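Local structure of probable transcriptional regulator (Pseudomonas aeruginosa, 2FBI) at residues G78-W83 against V92-T97. The protein probably binds DNA as a dimeric transcriptional regulator of the MarR family, through a winged helix-turn-helix domain. Sequence-based numbering, arbitrary orientation.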
ATOM      1  N   GLY A  78      -9.606  19.845 -14.712  1.00 36.90           N
ATOM      2  CA  GLY A  78      -9.534  19.572 -16.115  1.00 36.82           C
ATOM      3  C   GLY A  78      -8.674  18.377 -16.540  1.00 35.76           C
ATOM      4  O   GLY A  78      -8.378  18.248 -17.734  1.00 36.44           O
ATOM      5  N   ILE A  79      -8.285  17.508 -15.600  1.00 34.86           N
ATOM      6  CA  ILE A  79      -7.428  16.324 -15.867  1.00 33.66           C
ATOM      7  C   ILE A  79      -8.184  15.102 -16.414  1.00 33.87           C
ATOM      8  O   ILE A  79      -7.707  14.395 -17.345  1.00 33.58           O
ATOM      9  CB  ILE A  79      -6.623  15.925 -14.625  1.00 34.29           C
ATOM     10  CG1 ILE A  79      -5.841  17.118 -14.048  1.00 34.86           C
ATOM     11  CG2 ILE A  79      -5.712  14.720 -14.900  1.00 31.92           C
ATOM     12  CD1 ILE A  79      -4.807  17.692 -14.956  1.00 39.84           C
ATOM     13  N   VAL A  80      -9.362  14.842 -15.834  1.00 32.75           N
ATOM     14  CA  VAL A  80     -10.227  13.775 -16.317  1.00 31.70           C
ATOM     15  C   VAL A  80     -11.630  14.308 -16.707  1.00 32.07           C
ATOM     16  O   VAL A  80     -12.028  15.370 -16.264  1.00 31.69           O
ATOM     17  CB  VAL A  80     -10.344  12.655 -15.227  1.00 32.63           C
ATOM     18  CG1 VAL A  80      -8.955  12.171 -14.784  1.00 28.83           C
ATOM     19  CG2 VAL A  80     -11.217  13.159 -14.007  1.00 30.41           C
ATOM     20  N   ARG A  81     -12.333  13.546 -17.537  1.00 32.97           N
ATOM     21  CA  ARG A  81     -13.738  13.716 -17.912  1.00 35.01           C
ATOM     22  C   ARG A  81     -14.541  12.474 -17.418  1.00 34.79           C
ATOM     23  O   ARG A  81     -14.050  11.358 -17.487  1.00 33.86           O
ATOM     24  CB  ARG A  81     -13.840  13.772 -19.440  1.00 33.74           C
ATOM     25  CG  ARG A  81     -15.261  14.023 -20.019  1.00 37.59           C
ATOM     26  CD  ARG A  81     -15.254  13.827 -21.558  1.00 38.49           C
ATOM     27  NE  ARG A  81     -14.249  14.714 -22.094  1.00 42.78           N
ATOM     28  CZ  ARG A  81     -14.366  16.043 -22.128  1.00 49.51           C
ATOM     29  NH1 ARG A  81     -15.504  16.607 -21.718  1.00 50.89           N
ATOM     30  NH2 ARG A  81     -13.359  16.814 -22.593  1.00 45.79           N
ATOM     31  N   ARG A  82     -15.777  12.681 -16.954  1.00 36.37           N
ATOM     32  CA  ARG A  82     -16.670  11.596 -16.501  1.00 36.95           C
ATOM     33  C   ARG A  82     -17.907  11.642 -17.336  1.00 36.52           C
ATOM     34  O   ARG A  82     -18.404  12.723 -17.609  1.00 37.98           O
ATOM     35  CB  ARG A  82     -17.038  11.747 -15.024  1.00 36.75           C
ATOM     36  CG  ARG A  82     -15.932  11.291 -14.111  1.00 38.99           C
ATOM     37  CD  ARG A  82     -16.317  11.275 -12.617  1.00 39.44           C
ATOM     38  NE  ARG A  82     -16.775  12.552 -12.089  1.00 47.14           N
ATOM     39  CZ  ARG A  82     -17.096  12.771 -10.803  1.00 49.87           C
ATOM     40  NH1 ARG A  82     -17.007  11.792  -9.890  1.00 47.95           N
ATOM     41  NH2 ARG A  82     -17.481  13.994 -10.417  1.00 49.20           N
ATOM     42  N   TRP A  83     -18.377  10.485 -17.773  1.00 35.01           N
ATOM     43  CA  TRP A  83     -19.558  10.397 -18.603  1.00 36.22           C
ATOM     44  C   TRP A  83     -20.318   9.121 -18.327  1.00 37.17           C
ATOM     45  O   TRP A  83     -19.711   8.083 -18.034  1.00 36.50           O
ATOM     46  CB  TRP A  83     -19.202  10.431 -20.108  1.00 34.48           C
ATOM     47  CG  TRP A  83     -17.937   9.669 -20.503  1.00 32.49           C
ATOM     48  CD1 TRP A  83     -16.625  10.088 -20.317  1.00 32.23           C
ATOM     49  CD2 TRP A  83     -17.855   8.403 -21.169  1.00 29.85           C
ATOM     50  NE1 TRP A  83     -15.764   9.148 -20.830  1.00 30.02           N
ATOM     51  CE2 TRP A  83     -16.494   8.117 -21.362  1.00 29.26           C
ATOM     52  CE3 TRP A  83     -18.803   7.473 -21.616  1.00 30.77           C
ATOM     53  CZ2 TRP A  83     -16.067   6.943 -21.953  1.00 31.47           C
ATOM     54  CZ3 TRP A  83     -18.364   6.310 -22.222  1.00 31.09           C
ATOM     55  CH2 TRP A  83     -17.024   6.055 -22.382  1.00 32.07           C
ATOM     56  N   VAL A  92     -20.526   4.808 -14.837  1.00 39.92           N
ATOM     57  CA  VAL A  92     -19.808   6.020 -15.093  1.00 37.51           C
ATOM     58  C   VAL A  92     -18.383   5.651 -15.500  1.00 35.54           C
ATOM     59  O   VAL A  92     -17.644   5.015 -14.737  1.00 33.21           O
ATOM     60  CB  VAL A  92     -19.809   6.925 -13.876  1.00 37.33           C
ATOM     61  CG1 VAL A  92     -18.919   8.153 -14.138  1.00 38.65           C
ATOM     62  CG2 VAL A  92     -21.251   7.287 -13.483  1.00 35.92           C
ATOM     63  N   TYR A  93     -18.054   6.037 -16.729  1.00 33.73           N
ATOM     64  CA  TYR A  93     -16.702   5.959 -17.289  1.00 33.99           C
ATOM     65  C   TYR A  93     -15.848   7.198 -17.115  1.00 32.69           C
ATOM     66  O   TYR A  93     -16.308   8.349 -17.110  1.00 33.18           O
ATOM     67  CB  TYR A  93     -16.760   5.605 -18.777  1.00 34.33           C
ATOM     68  CG  TYR A  93     -17.051   4.162 -18.936  1.00 36.54           C
ATOM     69  CD1 TYR A  93     -18.299   3.637 -18.547  1.00 38.11           C
ATOM     70  CD2 TYR A  93     -16.090   3.306 -19.430  1.00 35.26           C
ATOM     71  CE1 TYR A  93     -18.560   2.292 -18.677  1.00 38.55           C
ATOM     72  CE2 TYR A  93     -16.358   1.968 -19.584  1.00 36.22           C
ATOM     73  CZ  TYR A  93     -17.579   1.475 -19.200  1.00 36.20           C
ATOM     74  OH  TYR A  93     -17.803   0.132 -19.312  1.00 40.66           O
ATOM     75  N   VAL A  94     -14.568   6.940 -16.987  1.00 31.15           N
ATOM     76  CA  VAL A  94     -13.631   8.008 -16.747  1.00 30.54           C
ATOM     77  C   VAL A  94     -12.515   7.943 -17.820  1.00 30.16           C
ATOM     78  O   VAL A  94     -12.040   6.875 -18.181  1.00 28.86           O
ATOM     79  CB  VAL A  94     -13.001   7.950 -15.310  1.00 30.16           C
ATOM     80  CG1 VAL A  94     -12.261   9.196 -15.036  1.00 26.11           C
ATOM     81  CG2 VAL A  94     -14.061   7.741 -14.185  1.00 29.52           C
ATOM     82  N   ASN A  95     -12.089   9.109 -18.286  1.00 30.89           N
ATOM     83  CA  ASN A  95     -10.878   9.172 -19.130  1.00 31.29           C
ATOM     84  C   ASN A  95     -10.027  10.439 -18.933  1.00 29.81           C
ATOM     85  O   ASN A  95     -10.480  11.463 -18.394  1.00 30.34           O
ATOM     86  CB  ASN A  95     -11.226   8.908 -20.615  1.00 30.09           C
ATOM     87  CG  ASN A  95     -12.053  10.006 -21.223  1.00 33.07           C
ATOM     88  OD1 ASN A  95     -13.278   9.951 -21.222  1.00 32.35           O
ATOM     89  ND2 ASN A  95     -11.380  11.022 -21.779  1.00 34.57           N
ATOM     90  N   LEU A  96      -8.766  10.354 -19.314  1.00 29.40           N
ATOM     91  CA  LEU A  96      -7.928  11.578 -19.265  1.00 27.60           C
ATOM     92  C   LEU A  96      -8.409  12.579 -20.307  1.00 26.38           C
ATOM     93  O   LEU A  96      -8.862  12.201 -21.384  1.00 25.96           O
ATOM     94  CB  LEU A  96      -6.464  11.234 -19.484  1.00 26.26           C
ATOM     95  CG  LEU A  96      -5.818  10.474 -18.344  1.00 24.56           C
ATOM     96  CD1 LEU A  96      -4.522   9.882 -18.892  1.00 22.00           C
ATOM     97  CD2 LEU A  96      -5.602  11.393 -17.124  1.00 24.77           C
ATOM     98  N   THR A  97      -8.369  13.855 -19.967  1.00 27.40           N
ATOM     99  CA  THR A  97      -8.611  14.902 -20.973  1.00 26.91           C
ATOM    100  C   THR A  97      -7.277  15.164 -21.741  1.00 28.38           C
ATOM    101  O   THR A  97      -6.212  14.647 -21.340  1.00 28.03           O
ATOM    102  CB  THR A  97      -8.975  16.202 -20.304  1.00 26.12           C
ATOM    103  OG1 THR A  97      -7.941  16.508 -19.394  1.00 26.06           O
ATOM    104  CG2 THR A  97     -10.365  16.079 -19.450  1.00 27.93           C
TER
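Trp83 lays its indole across the paired strand, over Tyr93 and up to Asn95. Its CG sits between backbone N and carbonyl carbon (chi1 39°), which folds the ring back over the neighbouring strand. Tyr93 CB then lies 3.5 Å from the centroid of the six-membered ring of Trp83, 10° off its normal, a CH-pi contact; the tyrosine ring itself has slid away, its plane 25° from the indole's, and barely overlaps it. At the indole edge, Trp83 NE1 donates to Asn95 OD1 at 2.6 Å, close to the ring plane. The other end of that amide is also tied, Asn95 ND2 giving a bond to Leu96 O (2.8 Å), so both ends fix its rotation.

Beneath these side chains the backbones pair antiparallel, with reciprocal bonds at Arg81/Asn95 and Trp83/Tyr93. Thr97 closes the far end: its N reaches Ile79 O at 2.8 Å, nearly straight, while OG1 caps Gly100 N at the start of helix 98-122; its very short 2.4 Å approach to Gly78 O leaves that bond doubtful. Gly78 ends helix 64-76 in a Schellman motif, so the hairpin, the wing of the winged-helix fold, is anchored between two helix ends. On the opposite face Val80 and Val94 pack against Leu45 of helix 36-48, Arg82 forms a salt bridge with Glu75 of helix 64-76, and strand 51-52 pairs with the other edge of strand 91-96, the middle one of three.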